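Local coordinates for protein jasmonate-induced oxygenase 2 (Arabidopsis thaliana, PDB 6LSV) that uses iron and 2-oxoglutarate to hydroxylate the plant hormone jasmonate to 12-hydroxyjasmonate, in the jasmonate-mediated defence signalling pathway, at residues I45-L50 with F77-N82. Sequence-based numbering, arbitrary orientation.
Sequences IPIIDL and FFQVVN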
ATOM      1  N   ILE A  45     -14.413  -4.052 -10.430  1.00 31.91           N
ATOM      2  CA  ILE A  45     -13.848  -5.131  -9.626  1.00 34.84           C
ATOM      3  C   ILE A  45     -14.993  -5.772  -8.850  1.00 35.62           C
ATOM      4  O   ILE A  45     -15.683  -5.074  -8.095  1.00 39.51           O
ATOM      5  CB  ILE A  45     -12.757  -4.618  -8.673  1.00 34.70           C
ATOM      6  CG1 ILE A  45     -11.735  -3.766  -9.433  1.00 32.59           C
ATOM      7  CG2 ILE A  45     -12.080  -5.782  -7.961  1.00 29.54           C
ATOM      8  CD1 ILE A  45     -11.209  -4.411 -10.699  1.00 27.41           C
ATOM      9  N   PRO A  46     -15.237  -7.073  -9.004  1.00 35.29           N
ATOM     10  CA  PRO A  46     -16.359  -7.700  -8.294  1.00 32.19           C
ATOM     11  C   PRO A  46     -16.212  -7.546  -6.787  1.00 32.68           C
ATOM     12  O   PRO A  46     -15.128  -7.727  -6.226  1.00 33.57           O
ATOM     13  CB  PRO A  46     -16.280  -9.170  -8.726  1.00 36.10           C
ATOM     14  CG  PRO A  46     -15.497  -9.153 -10.010  1.00 35.30           C
ATOM     15  CD  PRO A  46     -14.517  -8.027  -9.864  1.00 31.91           C
ATOM     16  N   ILE A  47     -17.319  -7.204  -6.132  1.00 35.80           N
ATOM     17  CA  ILE A  47     -17.306  -6.845  -4.720  1.00 40.93           C
ATOM     18  C   ILE A  47     -17.715  -8.042  -3.876  1.00 36.79           C
ATOM     19  O   ILE A  47     -18.479  -8.915  -4.303  1.00 35.09           O
ATOM     20  CB  ILE A  47     -18.220  -5.636  -4.432  1.00 45.17           C
ATOM     21  CG1 ILE A  47     -19.640  -5.900  -4.937  1.00 40.20           C
ATOM     22  CG2 ILE A  47     -17.644  -4.368  -5.051  1.00 38.33           C
ATOM     23  CD1 ILE A  47     -20.654  -4.899  -4.431  1.00 33.39           C
ATOM     24  N   ILE A  48     -17.200  -8.068  -2.650  1.00 33.36           N
ATOM     25  CA  ILE A  48     -17.497  -9.105  -1.673  1.00 32.30           C
ATOM     26  C   ILE A  48     -18.301  -8.468  -0.551  1.00 39.56           C
ATOM     27  O   ILE A  48     -17.844  -7.506   0.080  1.00 35.40           O
ATOM     28  CB  ILE A  48     -16.213  -9.752  -1.129  1.00 33.49           C
ATOM     29  CG1 ILE A  48     -15.257 -10.098  -2.275  1.00 32.12           C
ATOM     30  CG2 ILE A  48     -16.548 -10.975  -0.296  1.00 35.42           C
ATOM     31  CD1 ILE A  48     -15.709 -11.258  -3.132  1.00 33.11           C
ATOM     32  N   ASP A  49     -19.497  -8.997  -0.303  1.00 43.22           N
ATOM     33  CA  ASP A  49     -20.320  -8.549   0.815  1.00 37.66           C
ATOM     34  C   ASP A  49     -19.825  -9.251   2.073  1.00 38.60           C
ATOM     35  O   ASP A  49     -19.964 -10.470   2.212  1.00 47.57           O
ATOM     36  CB  ASP A  49     -21.794  -8.838   0.542  1.00 45.09           C
ATOM     37  CG  ASP A  49     -22.721  -8.152   1.524  1.00 47.54           C
ATOM     38  OD1 ASP A  49     -22.231  -7.614   2.541  1.00 41.87           O
ATOM     39  OD2 ASP A  49     -23.946  -8.152   1.277  1.00 48.56           O
ATOM     40  N   LEU A  50     -19.244  -8.480   2.992  1.00 37.91           N
ATOM     41  CA  LEU A  50     -18.494  -9.042   4.107  1.00 37.01           C
ATOM     42  C   LEU A  50     -19.346  -9.401   5.311  1.00 38.79           C
ATOM     43  O   LEU A  50     -18.941 -10.264   6.098  1.00 44.92           O
ATOM     44  CB  LEU A  50     -17.407  -8.070   4.559  1.00 31.12           C
ATOM     45  CG  LEU A  50     -16.164  -7.997   3.684  1.00 36.94           C
ATOM     46  CD1 LEU A  50     -14.962  -7.618   4.536  1.00 38.43           C
ATOM     47  CD2 LEU A  50     -15.934  -9.312   2.957  1.00 34.45           C
ATOM     48  N   PHE A  77      -5.986  -9.572  -5.182  1.00 24.34           N
ATOM     49  CA  PHE A  77      -6.718  -8.455  -4.602  1.00 26.65           C
ATOM     50  C   PHE A  77      -8.210  -8.708  -4.766  1.00 28.91           C
ATOM     51  O   PHE A  77      -8.632  -9.428  -5.675  1.00 29.99           O
ATOM     52  CB  PHE A  77      -6.326  -7.117  -5.251  1.00 25.74           C
ATOM     53  CG  PHE A  77      -6.809  -6.958  -6.669  1.00 30.61           C
ATOM     54  CD1 PHE A  77      -6.084  -7.487  -7.728  1.00 25.42           C
ATOM     55  CD2 PHE A  77      -7.985  -6.273  -6.945  1.00 27.57           C
ATOM     56  CE1 PHE A  77      -6.524  -7.341  -9.033  1.00 23.32           C
ATOM     57  CE2 PHE A  77      -8.431  -6.125  -8.250  1.00 26.78           C
ATOM     58  CZ  PHE A  77      -7.698  -6.661  -9.293  1.00 25.58           C
ATOM     59  N   PHE A  78      -8.994  -8.115  -3.868  1.00 22.33           N
ATOM     60  CA  PHE A  78     -10.447  -8.165  -3.952  1.00 27.78           C
ATOM     61  C   PHE A  78     -11.016  -6.938  -3.251  1.00 23.88           C
ATOM     62  O   PHE A  78     -10.336  -6.276  -2.463  1.00 20.74           O
ATOM     63  CB  PHE A  78     -11.017  -9.469  -3.361  1.00 24.32           C
ATOM     64  CG  PHE A  78     -10.657  -9.708  -1.918  1.00 21.19           C
ATOM     65  CD1 PHE A  78      -9.364 -10.052  -1.553  1.00 27.23           C
ATOM     66  CD2 PHE A  78     -11.618  -9.614  -0.930  1.00 23.73           C
ATOM     67  CE1 PHE A  78      -9.033 -10.278  -0.229  1.00 24.12           C
ATOM     68  CE2 PHE A  78     -11.295  -9.844   0.397  1.00 26.90           C
ATOM     69  CZ  PHE A  78     -10.000 -10.173   0.747  1.00 25.25           C
ATOM     70  N   GLN A  79     -12.274  -6.635  -3.556  1.00 24.38           N
ATOM     71  CA  GLN A  79     -12.940  -5.429  -3.086  1.00 26.67           C
ATOM     72  C   GLN A  79     -14.074  -5.819  -2.148  1.00 29.43           C
ATOM     73  O   GLN A  79     -14.902  -6.669  -2.491  1.00 34.35           O
ATOM     74  CB  GLN A  79     -13.470  -4.618  -4.270  1.00 29.52           C
ATOM     75  CG  GLN A  79     -13.919  -3.214  -3.935  1.00 32.49           C
ATOM     76  CD  GLN A  79     -14.291  -2.422  -5.174  1.00 36.50           C
ATOM     77  OE1 GLN A  79     -14.069  -1.212  -5.237  1.00 33.65           O
ATOM     78  NE2 GLN A  79     -14.853  -3.103  -6.169  1.00 25.01           N
ATOM     79  N   VAL A  80     -14.117  -5.197  -0.971  1.00 26.16           N
ATOM     80  CA  VAL A  80     -15.070  -5.561   0.072  1.00 24.37           C
ATOM     81  C   VAL A  80     -16.005  -4.389   0.344  1.00 28.28           C
ATOM     82  O   VAL A  80     -15.565  -3.237   0.436  1.00 28.56           O
ATOM     83  CB  VAL A  80     -14.357  -6.015   1.361  1.00 23.31           C
ATOM     84  CG1 VAL A  80     -13.444  -7.181   1.065  1.00 29.22           C
ATOM     85  CG2 VAL A  80     -13.558  -4.877   1.981  1.00 22.33           C
ATOM     86  N   VAL A  81     -17.299  -4.691   0.448  1.00 32.61           N
ATOM     87  CA  VAL A  81     -18.317  -3.753   0.899  1.00 25.41           C
ATOM     88  C   VAL A  81     -18.929  -4.306   2.181  1.00 29.93           C
ATOM     89  O   VAL A  81     -18.763  -5.481   2.517  1.00 33.65           O
ATOM     90  CB  VAL A  81     -19.412  -3.511  -0.163  1.00 26.29           C
ATOM     91  CG1 VAL A  81     -18.799  -3.061  -1.479  1.00 27.60           C
ATOM     92  CG2 VAL A  81     -20.232  -4.766  -0.368  1.00 24.72           C
ATOM     93  N   ASN A  82     -19.649  -3.441   2.895  1.00 33.91           N
ATOM     94  CA  ASN A  82     -20.326  -3.805   4.142  1.00 36.25           C
ATOM     95  C   ASN A  82     -19.345  -4.452   5.119  1.00 37.30           C
ATOM     96  O   ASN A  82     -19.501  -5.601   5.537  1.00 33.83           O
ATOM     97  CB  ASN A  82     -21.510  -4.735   3.873  1.00 39.54           C
ATOM     98  CG  ASN A  82     -22.595  -4.075   3.053  1.00 39.08           C
ATOM     99  OD1 ASN A  82     -22.815  -2.868   3.148  1.00 42.47           O
ATOM    100  ND2 ASN A  82     -23.275  -4.865   2.232  1.00 35.27           N
TER
HETATM  101  O   HOH W   1     -15.051  -1.586  -8.903  1.00 31.76           O
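A parallel beta pair, joined through a helix as in a beta-alpha-beta crossover, forms one margin of the main sheet of this 2-oxoglutarate-dependent dioxygenase: I48 and D49 of the short edge strand run beside V80 and V81. Three backbone bonds tie them. I48 N gives to Q79 O (2.7 Å), V81 N to I48 O (2.9 Å), and L50 N to V81 O (3.1 Å), the staggered ladder of parallel strands. The axes of strands 47-49 and 77-81 cross at -44°, and before I48 the ladder gives way to side-chain contacts. There the extended Q79, with CG anti to the backbone N (chi1 -168°), carries its amide across to I45 and I47. The amide lies against I47 CG2, and NE2 donates to a water that also accepts from I45 N, a bridge over the place where the backbones part; Q79 OE1 is taken by the backbone N of H259, which helps fix the amide's rotation. At the other end N82 ND2 gives a fairly straight bond to D49 OD1 (3.0 Å). It comes from above the carboxylate plane, while the oxygen lies in the plane of the N82 amide, and the two planes are 54° apart. I47 CD1 rests on V81 CG1 on the same face as Q79. I48 and V80 point to the opposite face; the I48 side chain crosses that of F78 at about a right angle, CG1 3.9 Å from F78 CD2. Beyond the strand end L50 lays CG and both methyls against V80, with CG 3.5 Å from V80 CB. The side chain of F77, which touches I45 CG2, is about 7 Å from that of the iron ligand H284. Helix 63-74, in the connection between the strands, covers I48 and F78 through I68, A71 and C72, and along its edge away from strand 47-49, strand 77-81 pairs with antiparallel strand 263-267.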